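Local coordinates for protein salmonella typhimurium DB7155 bacteriophage DET7 tailspike (PDB 2V5I) that recognises and probably hydrolyses the O-antigen of the Salmonella surface, as the receptor-binding tailspike of bacteriophage Det7, at residues N530-Y535 and A543-P548; M91-T96 and Q152-T157; Y378-S383 and Q405-L410. One frame throughout, in Å; residues are numbered along the deposited sequence. Where two conformers were deposited one is given.

Contact 1: N530-Y535 and A543-P548; sequences NTMSLY and ALIRLP
Met-532 and Ile-545 face each other as a non-hydrogen-bonded pair of the antiparallel hairpin formed by strands 531-537 and 540-546. The Met-532 chain leaves with CG anti to the backbone N (chi1 174°). CG then sits in the dip between two neighbours, 3.8 Å from CB of Ala-543 and 3.8 Å from CG1 of Ile-545. The methyl of Ala-543 forms one wall of this dip and CG1 of Ile-545 the other. Leu-534 borders the same methyl with its CD2 branch at 4.1 Å. The other face holds Ser-533 and Leu-544, a hydrogen-bonded pair. Their two backbone bonds are short and nearly straight: N of Ser-533 to O of Leu-544 and N of Leu-544 to O of Ser-533 are both 2.8 Å. Tyr-535 turns a ring edge to Leu-544: CE1 lies near its backbone N and 3.9 Å from its CB. The OH of Tyr-535 bonds to Arg-554. At the other end, OD1 of Asn-530 touches CG and CD of Pro-548, both at 3.3 Å, and the two side chains cross at about a right angle. Strand 552-556 continues the sheet beyond strand 540-546, with Ile-545 on Met-555. On the other flank, residues 531-533 pair antiparallel with a strand of a second subunit, so the sheet runs on across the trimer interface.

Contact 2: M91-T96 and Q152-T157; sequences MESKTT and QHIAAT
Met-91 and Ala-156 meet inside the parallel beta-helix of the tailspike, where strand 85-92 on one face of the solenoid comes close to the start of strand 156-161 on another. No hydrogen bond joins the two segments, so the contact is made by packing. The Met-91 chain can be followed outward. CB lies 3.6 Å from O of Ala-156 and 4.0 Å from its CB. CG stays near the same carbonyl oxygen. The chain then bends at chi2 and chi3, both close to -60°. These bends carry CE round to the backbone of Thr-157, 3.9 Å from its C atom. Strand 176-181 lies alongside, with Ala-176 and Tyr-178 against the methionine. Ala-156 sends its methyl the opposite way across the contact, up to the peptide of Glu-92, with CB 3.5 Å from that residue's O. Further along, where both segments are loop, Ile-154 has two conformers. In the one described, CG2 meets CB of Ser-93 and CD1 meets CB of Thr-95, so these contacts are less certain. OG1 of Thr-95 is bonded to Asp-72. Ser-93 has its OG between the backbone N and the carbonyl carbon (chi1 62°). From there OG donates to O of Thr-95, two residues on, at 2.8 Å.

Contact 3: Y378-S383 and Q405-L410; sequences YLNFDS and QPSNGL
The backbones of loops 378-383 and 405-410 run side by side with Asn-380 facing Pro-406 and Ser-383 facing Gly-409, their CA atoms a little over 5 Å apart in each pair. Asn-380 carries most of the bonding. Its CG is anti to the backbone N (chi1 -159°), which turns the amide toward the other loop. OD1 takes N of Asn-408 at 2.8 Å, in the carbonyl plane and on a lone pair. ND2 donates to OG of Ser-407 at 3.0 Å. These two bonds fix the rotation of the amide. Asn-408 answers with ND2, which donates to the backbone O of Asn-380 at 2.9 Å from above the carbonyl plane. The two amide planes are only 24° apart. Pro-406 adds its CB, 3.4 Å from OD1 of Asn-380. At the far end a water donates to O of Ser-383 and to O of Asn-408. CA of Gly-409 also makes a CA-H...O contact with O of Ser-383. Asp-382 centres an inverse gamma turn. Asparagine side chains thus bond to backbone and to a serine hydroxyl between equivalent loops of successive beta-helix coils, each passing from one sheet of the helix to the next.

Contact 1 is mostly buried, contact 2 partly so, and contact 3 lies at the surface. Contacts 2 and 3 both belong to the parallel beta-helix, with centres about 39 Å apart. Contact 1 lies in the C-terminal part, about 87 Å from contact 2 between centres and on the opposite side of the chain's centre. The chemistry follows the place. Contact 1 combines a backbone ladder with apolar packing and is also touched by both other subunits. Contact 2 has no hydrogen bond between its segments. Contact 3 relies on amide side chains and a water. The three share no secondary-structure element, and none touches another.

Contact 1: N530-Y535 and A543-P548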
ATOM      1  N   ASN A 530      16.555  35.004  40.278  1.00 10.85           N
ATOM      2  CA  ASN A 530      17.923  34.808  39.768  1.00 10.08           C
ATOM      3  C   ASN A 530      17.956  34.892  38.232  1.00  9.66           C
ATOM      4  O   ASN A 530      18.582  34.086  37.548  1.00 10.57           O
ATOM      5  CB  ASN A 530      18.546  33.515  40.271  1.00 11.32           C
ATOM      6  CG  ASN A 530      18.755  33.524  41.787  1.00 12.81           C
ATOM      7  OD1 ASN A 530      18.847  34.568  42.419  1.00 14.76           O
ATOM      8  ND2 ASN A 530      18.728  32.347  42.367  1.00 14.04           N
ATOM      9  N   THR A 531      17.257  35.891  37.746  1.00 11.50           N
ATOM     10  CA  THR A 531      17.359  36.288  36.365  1.00  9.80           C
ATOM     11  C   THR A 531      17.560  37.799  36.244  1.00 11.78           C
ATOM     12  O   THR A 531      17.216  38.559  37.124  1.00 10.48           O
ATOM     13  CB  THR A 531      16.133  35.814  35.524  1.00 13.55           C
ATOM     14  OG1 THR A 531      14.968  36.536  35.894  1.00 13.87           O
ATOM     15  CG2 THR A 531      15.897  34.311  35.656  1.00 14.72           C
ATOM     16  N   MET A 532      18.125  38.210  35.120  1.00 11.16           N
ATOM     17  CA  MET A 532      18.534  39.612  34.857  1.00 11.62           C
ATOM     18  C   MET A 532      18.074  40.047  33.481  1.00 10.57           C
ATOM     19  O   MET A 532      18.236  39.310  32.536  1.00 10.09           O
ATOM     20  CB  MET A 532      20.075  39.663  34.872  1.00 13.24           C
ATOM     21  CG  MET A 532      20.631  40.959  34.488  1.00 19.12           C
ATOM     22  SD  MET A 532      22.429  40.854  34.331  1.00 19.34           S
ATOM     23  CE  MET A 532      22.563  40.252  32.636  1.00 19.46           C
ATOM     24  N   SER A 533      17.486  41.240  33.384  1.00 10.23           N
ATOM     25  CA  SER A 533      17.166  41.872  32.089  1.00 11.08           C
ATOM     26  C   SER A 533      17.927  43.186  31.968  1.00 10.95           C
ATOM     27  O   SER A 533      18.053  43.949  32.950  1.00 13.38           O
ATOM     28  CB  SER A 533      15.697  42.235  32.060  1.00 13.69           C
ATOM     29  OG  SER A 533      14.922  41.074  32.185  1.00 19.87           O
ATOM     30  N   LEU A 534      18.400  43.498  30.783  1.00 10.93           N
ATOM     31  CA  LEU A 534      19.208  44.684  30.565  1.00  8.84           C
ATOM     32  C   LEU A 534      18.441  45.785  29.854  1.00  9.78           C
ATOM     33  O   LEU A 534      17.528  45.540  29.034  1.00 11.10           O
ATOM     34  CB  LEU A 534      20.443  44.315  29.695  1.00 10.27           C
ATOM     35  CG  LEU A 534      21.450  43.391  30.384  1.00 12.67           C
ATOM     36  CD1 LEU A 534      22.434  42.835  29.361  1.00 17.09           C
ATOM     37  CD2 LEU A 534      22.213  44.013  31.511  1.00 14.42           C
ATOM     38  N   TYR A 535      18.783  47.015  30.187  1.00 10.01           N
ATOM     39  CA  TYR A 535      18.125  48.173  29.595  1.00 10.26           C
ATOM     40  C   TYR A 535      19.038  49.406  29.665  1.00 11.36           C
ATOM     41  O   TYR A 535      19.996  49.486  30.444  1.00  9.61           O
ATOM     42  CB  TYR A 535      16.778  48.463  30.289  1.00 11.06           C
ATOM     43  CG  TYR A 535      16.850  48.909  31.742  1.00 10.92           C
ATOM     44  CD1 TYR A 535      16.887  47.995  32.770  1.00 10.75           C
ATOM     45  CD2 TYR A 535      16.815  50.254  32.068  1.00 11.13           C
ATOM     46  CE1 TYR A 535      16.955  48.416  34.091  1.00  9.92           C
ATOM     47  CE2 TYR A 535      16.843  50.701  33.390  1.00 14.83           C
ATOM     48  CZ  TYR A 535      16.871  49.781  34.414  1.00 11.53           C
ATOM     49  OH  TYR A 535      16.924  50.278  35.723  1.00 11.46           O
ATOM     50  N   ALA A 543      20.978  46.856  34.789  1.00  8.44           N
ATOM     51  CA  ALA A 543      20.387  45.530  34.954  1.00  9.75           C
ATOM     52  C   ALA A 543      19.202  45.631  35.912  1.00 10.76           C
ATOM     53  O   ALA A 543      19.315  46.217  37.003  1.00 12.21           O
ATOM     54  CB  ALA A 543      21.393  44.514  35.528  1.00 10.92           C
ATOM     55  N   LEU A 544      18.101  45.017  35.527  1.00  9.96           N
ATOM     56  CA  LEU A 544      16.960  44.738  36.383  1.00  9.82           C
ATOM     57  C   LEU A 544      17.020  43.267  36.784  1.00  9.92           C
ATOM     58  O   LEU A 544      17.021  42.391  35.937  1.00  9.94           O
ATOM     59  CB  LEU A 544      15.656  45.022  35.627  1.00 10.51           C
ATOM     60  CG  LEU A 544      14.345  44.661  36.365  1.00  9.45           C
ATOM     61  CD1 LEU A 544      14.200  45.429  37.662  1.00 12.76           C
ATOM     62  CD2 LEU A 544      13.173  44.947  35.419  1.00  9.63           C
ATOM     63  N   ILE A 545      17.163  43.013  38.097  1.00 10.14           N
ATOM     64  CA  ILE A 545      17.467  41.690  38.596  1.00 10.26           C
ATOM     65  C   ILE A 545      16.419  41.295  39.649  1.00  9.64           C
ATOM     66  O   ILE A 545      16.117  42.088  40.533  1.00 11.01           O
ATOM     67  CB  ILE A 545      18.855  41.656  39.246  1.00 11.64           C
ATOM     68  CG1 ILE A 545      19.905  41.838  38.153  1.00 14.71           C
ATOM     69  CG2 ILE A 545      19.084  40.343  40.011  1.00 11.38           C
ATOM     70  CD1 ILE A 545      21.277  42.065  38.600  1.00 17.80           C
ATOM     71  N   ARG A 546      15.913  40.075  39.554  1.00 10.41           N
ATOM     72  CA  ARG A 546      15.117  39.517  40.618  1.00 10.01           C
ATOM     73  C   ARG A 546      16.036  38.667  41.495  1.00 10.46           C
ATOM     74  O   ARG A 546      16.628  37.718  41.005  1.00 10.29           O
ATOM     75  CB  ARG A 546      13.959  38.739  40.110  1.00 11.11           C
ATOM     76  CG  ARG A 546      12.969  38.387  41.249  1.00 12.70           C
ATOM     77  CD  ARG A 546      11.707  37.704  40.800  1.00 15.59           C
ATOM     78  NE  ARG A 546      10.837  37.458  41.974  1.00 13.74           N
ATOM     79  CZ  ARG A 546       9.942  36.481  42.070  1.00 15.64           C
ATOM     80  NH1 ARG A 546       9.686  35.668  41.054  1.00 16.50           N
ATOM     81  NH2 ARG A 546       9.247  36.347  43.202  1.00 18.67           N
ATOM     82  N   LEU A 547      16.191  39.065  42.741  1.00 11.61           N
ATOM     83  CA  LEU A 547      17.131  38.469  43.713  1.00 11.50           C
ATOM     84  C   LEU A 547      16.611  37.188  44.321  1.00 11.72           C
ATOM     85  O   LEU A 547      15.424  36.892  44.242  1.00 12.46           O
ATOM     86  CB  LEU A 547      17.353  39.476  44.839  1.00 11.85           C
ATOM     87  CG  LEU A 547      18.039  40.787  44.432  1.00 13.09           C
ATOM     88  CD1 LEU A 547      17.929  41.879  45.520  1.00 13.69           C
ATOM     89  CD2 LEU A 547      19.444  40.604  44.021  1.00 16.54           C
ATOM     90  N   PRO A 548      17.503  36.435  45.009  1.00 13.57           N
ATOM     91  CA  PRO A 548      17.090  35.208  45.662  1.00 14.32           C
ATOM     92  C   PRO A 548      15.912  35.330  46.633  1.00 15.63           C
ATOM     93  O   PRO A 548      15.111  34.390  46.725  1.00 17.35           O
ATOM     94  CB  PRO A 548      18.360  34.780  46.405  1.00 15.38           C
ATOM     95  CG  PRO A 548      19.445  35.258  45.551  1.00 15.51           C
ATOM     96  CD  PRO A 548      18.951  36.623  45.061  1.00 16.32           C
TER

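Contact 2: M91-T96 and Q152-T157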
ATOM      1  N   MET A  91     -25.692  -7.805 -21.701  1.00  9.95           N
ATOM      2  CA  MET A  91     -27.004  -7.155 -21.708  1.00 11.48           C
ATOM      3  C   MET A  91     -26.938  -5.885 -22.548  1.00  9.46           C
ATOM      4  O   MET A  91     -26.037  -5.064 -22.338  1.00 10.20           O
ATOM      5  CB  MET A  91     -27.368  -6.800 -20.269  1.00 12.01           C
ATOM      6  CG  MET A  91     -27.408  -7.961 -19.376  1.00 12.29           C
ATOM      7  SD  MET A  91     -28.510  -9.316 -19.812  1.00 12.28           S
ATOM      8  CE  MET A  91     -30.087  -8.505 -19.849  1.00 12.88           C
ATOM      9  N   GLU A  92     -27.831  -5.730 -23.544  1.00  9.14           N
ATOM     10  CA  GLU A  92     -27.826  -4.520 -24.394  1.00 11.36           C
ATOM     11  C   GLU A  92     -29.243  -3.974 -24.510  1.00 11.29           C
ATOM     12  O   GLU A  92     -30.204  -4.734 -24.703  1.00 11.02           O
ATOM     13  CB  GLU A  92     -27.270  -4.854 -25.769  1.00 11.38           C
ATOM     14  CG  GLU A  92     -27.404  -3.689 -26.769  1.00 13.60           C
ATOM     15  CD  GLU A  92     -26.691  -3.916 -28.064  1.00 21.24           C
ATOM     16  OE1 GLU A  92     -25.803  -4.797 -28.170  1.00 21.41           O
ATOM     17  OE2 GLU A  92     -26.998  -3.150 -29.013  1.00 23.69           O
ATOM     18  N   SER A  93     -29.406  -2.672 -24.296  1.00 10.57           N
ATOM     19  CA  SER A  93     -30.727  -2.080 -24.436  1.00 10.59           C
ATOM     20  C   SER A  93     -31.165  -2.147 -25.860  1.00 11.16           C
ATOM     21  O   SER A  93     -30.338  -2.100 -26.766  1.00 11.48           O
ATOM     22  CB  SER A  93     -30.789  -0.637 -23.929  1.00 10.47           C
ATOM     23  OG  SER A  93     -29.913   0.227 -24.683  1.00 13.47           O
ATOM     24  N   LYS A  94     -32.472  -2.193 -26.035  1.00 12.84           N
ATOM     25  CA  LYS A  94     -33.087  -2.084 -27.352  1.00 13.41           C
ATOM     26  C   LYS A  94     -33.043  -0.636 -27.846  1.00 13.95           C
ATOM     27  O   LYS A  94     -32.681  -0.346 -29.009  1.00 15.13           O
ATOM     28  CB  LYS A  94     -34.527  -2.609 -27.192  1.00 15.24           C
ATOM     29  CG  LYS A  94     -35.330  -2.581 -28.408  1.00 20.94           C
ATOM     30  CD  LYS A  94     -36.579  -3.445 -28.308  1.00 20.91           C
ATOM     31  CE  LYS A  94     -37.618  -2.903 -27.421  1.00 26.99           C
ATOM     32  NZ  LYS A  94     -38.800  -3.851 -27.462  1.00 30.44           N
ATOM     33  N   THR A  95     -33.450   0.277 -26.977  1.00 13.08           N
ATOM     34  CA  THR A  95     -33.539   1.684 -27.309  1.00 13.49           C
ATOM     35  C   THR A  95     -32.155   2.332 -27.201  1.00 12.75           C
ATOM     36  O   THR A  95     -31.359   2.006 -26.290  1.00 13.82           O
ATOM     37  CB  THR A  95     -34.531   2.390 -26.378  1.00 15.18           C
ATOM     38  OG1 THR A  95     -35.864   1.835 -26.530  1.00 14.41           O
ATOM     39  CG2 THR A  95     -34.580   3.869 -26.710  1.00 19.11           C
ATOM     40  N   THR A  96     -31.885   3.304 -28.060  1.00 12.97           N
ATOM     41  CA  THR A  96     -30.651   4.092 -27.969  1.00 11.50           C
ATOM     42  C   THR A  96     -31.089   5.407 -27.276  1.00 12.93           C
ATOM     43  O   THR A  96     -31.824   6.203 -27.870  1.00 14.09           O
ATOM     44  CB  THR A  96     -30.061   4.385 -29.353  1.00 12.09           C
ATOM     45  OG1 THR A  96     -29.617   3.161 -29.972  1.00 13.27           O
ATOM     46  CG2 THR A  96     -28.896   5.314 -29.284  1.00 12.47           C
ATOM     47  N   GLN A 152     -36.872   9.508 -19.349  1.00 15.23           N
ATOM     48  CA  GLN A 152     -36.238   8.242 -19.818  1.00 15.09           C
ATOM     49  C   GLN A 152     -35.835   7.365 -18.685  1.00 14.50           C
ATOM     50  O   GLN A 152     -35.407   7.859 -17.649  1.00 18.26           O
ATOM     51  CB  GLN A 152     -34.928   8.552 -20.554  1.00 15.23           C
ATOM     52  CG  GLN A 152     -35.071   9.253 -21.807  1.00 21.13           C
ATOM     53  CD  GLN A 152     -33.705   9.338 -22.493  1.00 19.58           C
ATOM     54  OE1 GLN A 152     -33.562   8.894 -23.631  1.00 17.88           O
ATOM     55  NE2 GLN A 152     -32.700   9.862 -21.775  1.00 14.97           N
ATOM     56  N   HIS A 153     -35.854   6.047 -18.899  1.00 16.38           N
ATOM     57  CA  HIS A 153     -35.313   5.135 -17.912  1.00 15.79           C
ATOM     58  C   HIS A 153     -34.872   3.834 -18.584  1.00 16.79           C
ATOM     59  O   HIS A 153     -35.389   2.756 -18.306  1.00 20.44           O
ATOM     60  CB  HIS A 153     -36.303   4.872 -16.761  1.00 18.67           C
ATOM     61  CG  HIS A 153     -37.642   4.387 -17.209  1.00 25.61           C
ATOM     62  ND1 HIS A 153     -38.684   5.243 -17.502  1.00 35.46           N
ATOM     63  CD2 HIS A 153     -38.116   3.134 -17.419  1.00 31.47           C
ATOM     64  CE1 HIS A 153     -39.742   4.540 -17.873  1.00 35.36           C
ATOM     65  NE2 HIS A 153     -39.416   3.260 -17.852  1.00 37.38           N
ATOM     66  N   ILE A 154     -33.937   3.965 -19.511  1.00 11.42           N
ATOM     67  CA  ILE A 154     -33.457   2.827 -20.329  1.00 11.45           C
ATOM     68  C   ILE A 154     -32.318   2.041 -19.646  1.00 12.93           C
ATOM     69  O   ILE A 154     -31.239   2.580 -19.333  1.00 11.04           O
ATOM     70  CB  ILE A 154     -32.980   3.287 -21.726  0.70 12.03           C
ATOM     71  CG1 ILE A 154     -34.128   3.968 -22.481  0.70 12.73           C
ATOM     72  CG2 ILE A 154     -32.467   2.119 -22.524  0.70 12.06           C
ATOM     73  CD1 ILE A 154     -35.368   3.103 -22.630  0.70 14.87           C
ATOM     74  N   ALA A 155     -32.575   0.748 -19.461  1.00 12.29           N
ATOM     75  CA  ALA A 155     -31.509  -0.194 -19.103  1.00 10.77           C
ATOM     76  C   ALA A 155     -31.953  -1.559 -19.490  1.00 11.80           C
ATOM     77  O   ALA A 155     -33.171  -1.878 -19.395  1.00 13.30           O
ATOM     78  CB  ALA A 155     -31.208  -0.141 -17.644  1.00 12.98           C
ATOM     79  N   ALA A 156     -31.029  -2.384 -19.953  1.00  9.95           N
ATOM     80  CA  ALA A 156     -31.270  -3.833 -20.059  1.00  9.24           C
ATOM     81  C   ALA A 156     -30.774  -4.478 -18.759  1.00 10.12           C
ATOM     82  O   ALA A 156     -29.590  -4.533 -18.559  1.00  9.38           O
ATOM     83  CB  ALA A 156     -30.499  -4.444 -21.194  1.00 11.24           C
ATOM     84  N   THR A 157     -31.701  -4.973 -17.956  1.00  9.32           N
ATOM     85  CA  THR A 157     -31.378  -5.467 -16.611  1.00 10.46           C
ATOM     86  C   THR A 157     -31.487  -6.990 -16.566  1.00 11.84           C
ATOM     87  O   THR A 157     -32.540  -7.549 -16.889  1.00 12.82           O
ATOM     88  CB  THR A 157     -32.301  -4.861 -15.545  1.00 10.42           C
ATOM     89  OG1 THR A 157     -32.162  -3.439 -15.547  1.00 11.34           O
ATOM     90  CG2 THR A 157     -31.931  -5.421 -14.126  1.00 12.07           C
TER

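Contact 3: Y378-S383 and Q405-L410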
ATOM      1  N   TYR A 378      -9.439  21.149  -7.339  1.00 10.60           N
ATOM      2  CA  TYR A 378      -8.716  21.896  -8.377  1.00 10.24           C
ATOM      3  C   TYR A 378      -9.658  22.840  -9.148  1.00 11.73           C
ATOM      4  O   TYR A 378      -9.182  23.773  -9.753  1.00 14.61           O
ATOM      5  CB  TYR A 378      -7.872  20.964  -9.270  1.00 11.30           C
ATOM      6  CG  TYR A 378      -8.592  20.103 -10.277  1.00 11.55           C
ATOM      7  CD1 TYR A 378      -9.280  20.671 -11.345  1.00 13.48           C
ATOM      8  CD2 TYR A 378      -8.523  18.704 -10.225  1.00 11.49           C
ATOM      9  CE1 TYR A 378      -9.933  19.905 -12.266  1.00 16.94           C
ATOM     10  CE2 TYR A 378      -9.179  17.930 -11.148  1.00 11.59           C
ATOM     11  CZ  TYR A 378      -9.866  18.518 -12.189  1.00 15.56           C
ATOM     12  OH  TYR A 378     -10.518  17.759 -13.162  1.00 16.61           O
ATOM     13  N   LEU A 379     -10.979  22.637  -9.082  1.00 13.72           N
ATOM     14  CA  LEU A 379     -11.951  23.587  -9.662  1.00 13.88           C
ATOM     15  C   LEU A 379     -12.351  24.691  -8.673  1.00 14.91           C
ATOM     16  O   LEU A 379     -13.184  25.542  -8.994  1.00 16.64           O
ATOM     17  CB  LEU A 379     -13.203  22.879 -10.186  1.00 15.73           C
ATOM     18  CG  LEU A 379     -13.001  21.994 -11.403  1.00 15.43           C
ATOM     19  CD1 LEU A 379     -14.345  21.473 -11.917  1.00 18.87           C
ATOM     20  CD2 LEU A 379     -12.311  22.705 -12.517  1.00 16.17           C
ATOM     21  N   ASN A 380     -11.760  24.720  -7.483  1.00 12.93           N
ATOM     22  CA  ASN A 380     -11.958  25.864  -6.583  1.00 14.32           C
ATOM     23  C   ASN A 380     -13.393  26.072  -6.129  1.00 15.11           C
ATOM     24  O   ASN A 380     -13.905  27.236  -6.061  1.00 16.56           O
ATOM     25  CB  ASN A 380     -11.381  27.137  -7.196  1.00 15.82           C
ATOM     26  CG  ASN A 380     -11.096  28.224  -6.162  1.00 19.57           C
ATOM     27  OD1 ASN A 380     -10.969  27.953  -4.961  1.00 17.75           O
ATOM     28  ND2 ASN A 380     -11.018  29.476  -6.637  1.00 25.08           N
ATOM     29  N   PHE A 381     -14.059  24.984  -5.788  1.00 14.12           N
ATOM     30  CA  PHE A 381     -15.332  25.041  -5.081  1.00 16.72           C
ATOM     31  C   PHE A 381     -15.162  25.711  -3.709  1.00 18.52           C
ATOM     32  O   PHE A 381     -14.065  25.759  -3.165  1.00 15.61           O
ATOM     33  CB  PHE A 381     -15.898  23.653  -4.842  1.00 17.01           C
ATOM     34  CG  PHE A 381     -16.392  22.953  -6.083  1.00 17.62           C
ATOM     35  CD1 PHE A 381     -17.699  23.103  -6.497  1.00 22.95           C
ATOM     36  CD2 PHE A 381     -15.598  22.047  -6.738  1.00 18.68           C
ATOM     37  CE1 PHE A 381     -18.166  22.411  -7.611  1.00 25.44           C
ATOM     38  CE2 PHE A 381     -16.042  21.350  -7.851  1.00 18.39           C
ATOM     39  CZ  PHE A 381     -17.314  21.538  -8.293  1.00 20.63           C
ATOM     40  N   ASP A 382     -16.244  26.239  -3.145  1.00 20.45           N
ATOM     41  CA  ASP A 382     -16.179  26.732  -1.786  1.00 22.61           C
ATOM     42  C   ASP A 382     -16.216  25.559  -0.792  1.00 22.21           C
ATOM     43  O   ASP A 382     -17.237  25.284  -0.133  1.00 23.84           O
ATOM     44  CB  ASP A 382     -17.319  27.729  -1.546  1.00 25.52           C
ATOM     45  CG  ASP A 382     -17.137  28.509  -0.264  1.00 33.25           C
ATOM     46  OD1 ASP A 382     -15.985  28.605   0.229  1.00 38.43           O
ATOM     47  OD2 ASP A 382     -18.153  29.022   0.242  1.00 40.97           O
ATOM     48  N   SER A 383     -15.090  24.846  -0.700  1.00 21.52           N
ATOM     49  CA  SER A 383     -14.999  23.620   0.092  1.00 20.85           C
ATOM     50  C   SER A 383     -13.565  23.458   0.589  1.00 17.56           C
ATOM     51  O   SER A 383     -12.626  23.952  -0.022  1.00 17.59           O
ATOM     52  CB  SER A 383     -15.346  22.388  -0.758  1.00 23.61           C
ATOM     53  OG  SER A 383     -15.248  21.189   0.002  1.00 26.33           O
ATOM     54  N   GLN A 405      -2.453  26.150  -5.114  1.00 16.64           N
ATOM     55  CA  GLN A 405      -3.586  25.979  -4.194  1.00 15.59           C
ATOM     56  C   GLN A 405      -4.807  26.725  -4.676  1.00 17.14           C
ATOM     57  O   GLN A 405      -4.700  27.843  -5.162  1.00 18.28           O
ATOM     58  CB  GLN A 405      -3.208  26.467  -2.793  1.00 17.03           C
ATOM     59  CG  GLN A 405      -2.227  25.580  -2.060  1.00 17.63           C
ATOM     60  CD  GLN A 405      -2.849  24.305  -1.540  1.00 15.66           C
ATOM     61  OE1 GLN A 405      -4.059  24.231  -1.299  1.00 19.23           O
ATOM     62  NE2 GLN A 405      -2.036  23.269  -1.410  1.00 15.50           N
ATOM     63  N   PRO A 406      -5.988  26.134  -4.510  1.00 17.56           N
ATOM     64  CA  PRO A 406      -7.197  26.904  -4.807  1.00 17.94           C
ATOM     65  C   PRO A 406      -7.359  28.063  -3.825  1.00 18.60           C
ATOM     66  O   PRO A 406      -6.974  27.935  -2.663  1.00 18.68           O
ATOM     67  CB  PRO A 406      -8.341  25.902  -4.590  1.00 19.93           C
ATOM     68  CG  PRO A 406      -7.783  24.788  -3.847  1.00 17.80           C
ATOM     69  CD  PRO A 406      -6.281  24.780  -4.030  1.00 17.77           C
ATOM     70  N   SER A 407      -7.936  29.164  -4.301  1.00 19.71           N
ATOM     71  CA  SER A 407      -8.116  30.324  -3.450  1.00 21.33           C
ATOM     72  C   SER A 407      -9.151  30.090  -2.350  1.00 19.66           C
ATOM     73  O   SER A 407      -9.016  30.656  -1.260  1.00 21.26           O
ATOM     74  CB  SER A 407      -8.438  31.575  -4.270  1.00 22.84           C
ATOM     75  OG  SER A 407      -9.724  31.521  -4.819  1.00 27.32           O
ATOM     76  N   ASN A 408     -10.159  29.268  -2.592  1.00 17.36           N
ATOM     77  CA  ASN A 408     -11.172  28.973  -1.588  1.00 18.70           C
ATOM     78  C   ASN A 408     -10.786  27.822  -0.697  1.00 18.94           C
ATOM     79  O   ASN A 408     -10.122  26.872  -1.154  1.00 19.48           O
ATOM     80  CB  ASN A 408     -12.509  28.615  -2.233  1.00 19.84           C
ATOM     81  CG  ASN A 408     -13.084  29.749  -3.029  1.00 26.25           C
ATOM     82  OD1 ASN A 408     -13.061  30.888  -2.576  1.00 28.89           O
ATOM     83  ND2 ASN A 408     -13.608  29.457  -4.218  1.00 24.86           N
ATOM     84  N   GLY A 409     -11.214  27.906   0.567  1.00 19.05           N
ATOM     85  CA  GLY A 409     -11.180  26.770   1.466  1.00 18.06           C
ATOM     86  C   GLY A 409      -9.867  26.511   2.156  1.00 16.80           C
ATOM     87  O   GLY A 409      -8.819  27.087   1.797  1.00 19.52           O
ATOM     88  N   LEU A 410      -9.925  25.609   3.115  1.00 16.04           N
ATOM     89  CA  LEU A 410      -8.750  25.117   3.805  1.00 13.59           C
ATOM     90  C   LEU A 410      -8.220  23.839   3.126  1.00 13.70           C
ATOM     91  O   LEU A 410      -8.960  23.137   2.439  1.00 15.48           O
ATOM     92  CB  LEU A 410      -9.083  24.773   5.251  1.00 13.70           C
ATOM     93  CG  LEU A 410      -9.635  25.926   6.106  1.00 14.97           C
ATOM     94  CD1 LEU A 410     -10.240  25.418   7.405  1.00 18.70           C
ATOM     95  CD2 LEU A 410      -8.480  26.843   6.373  1.00 19.54           C
TER
HETATM   96  O   HOH W   1      -9.747  24.143  -0.956  1.00 17.49           O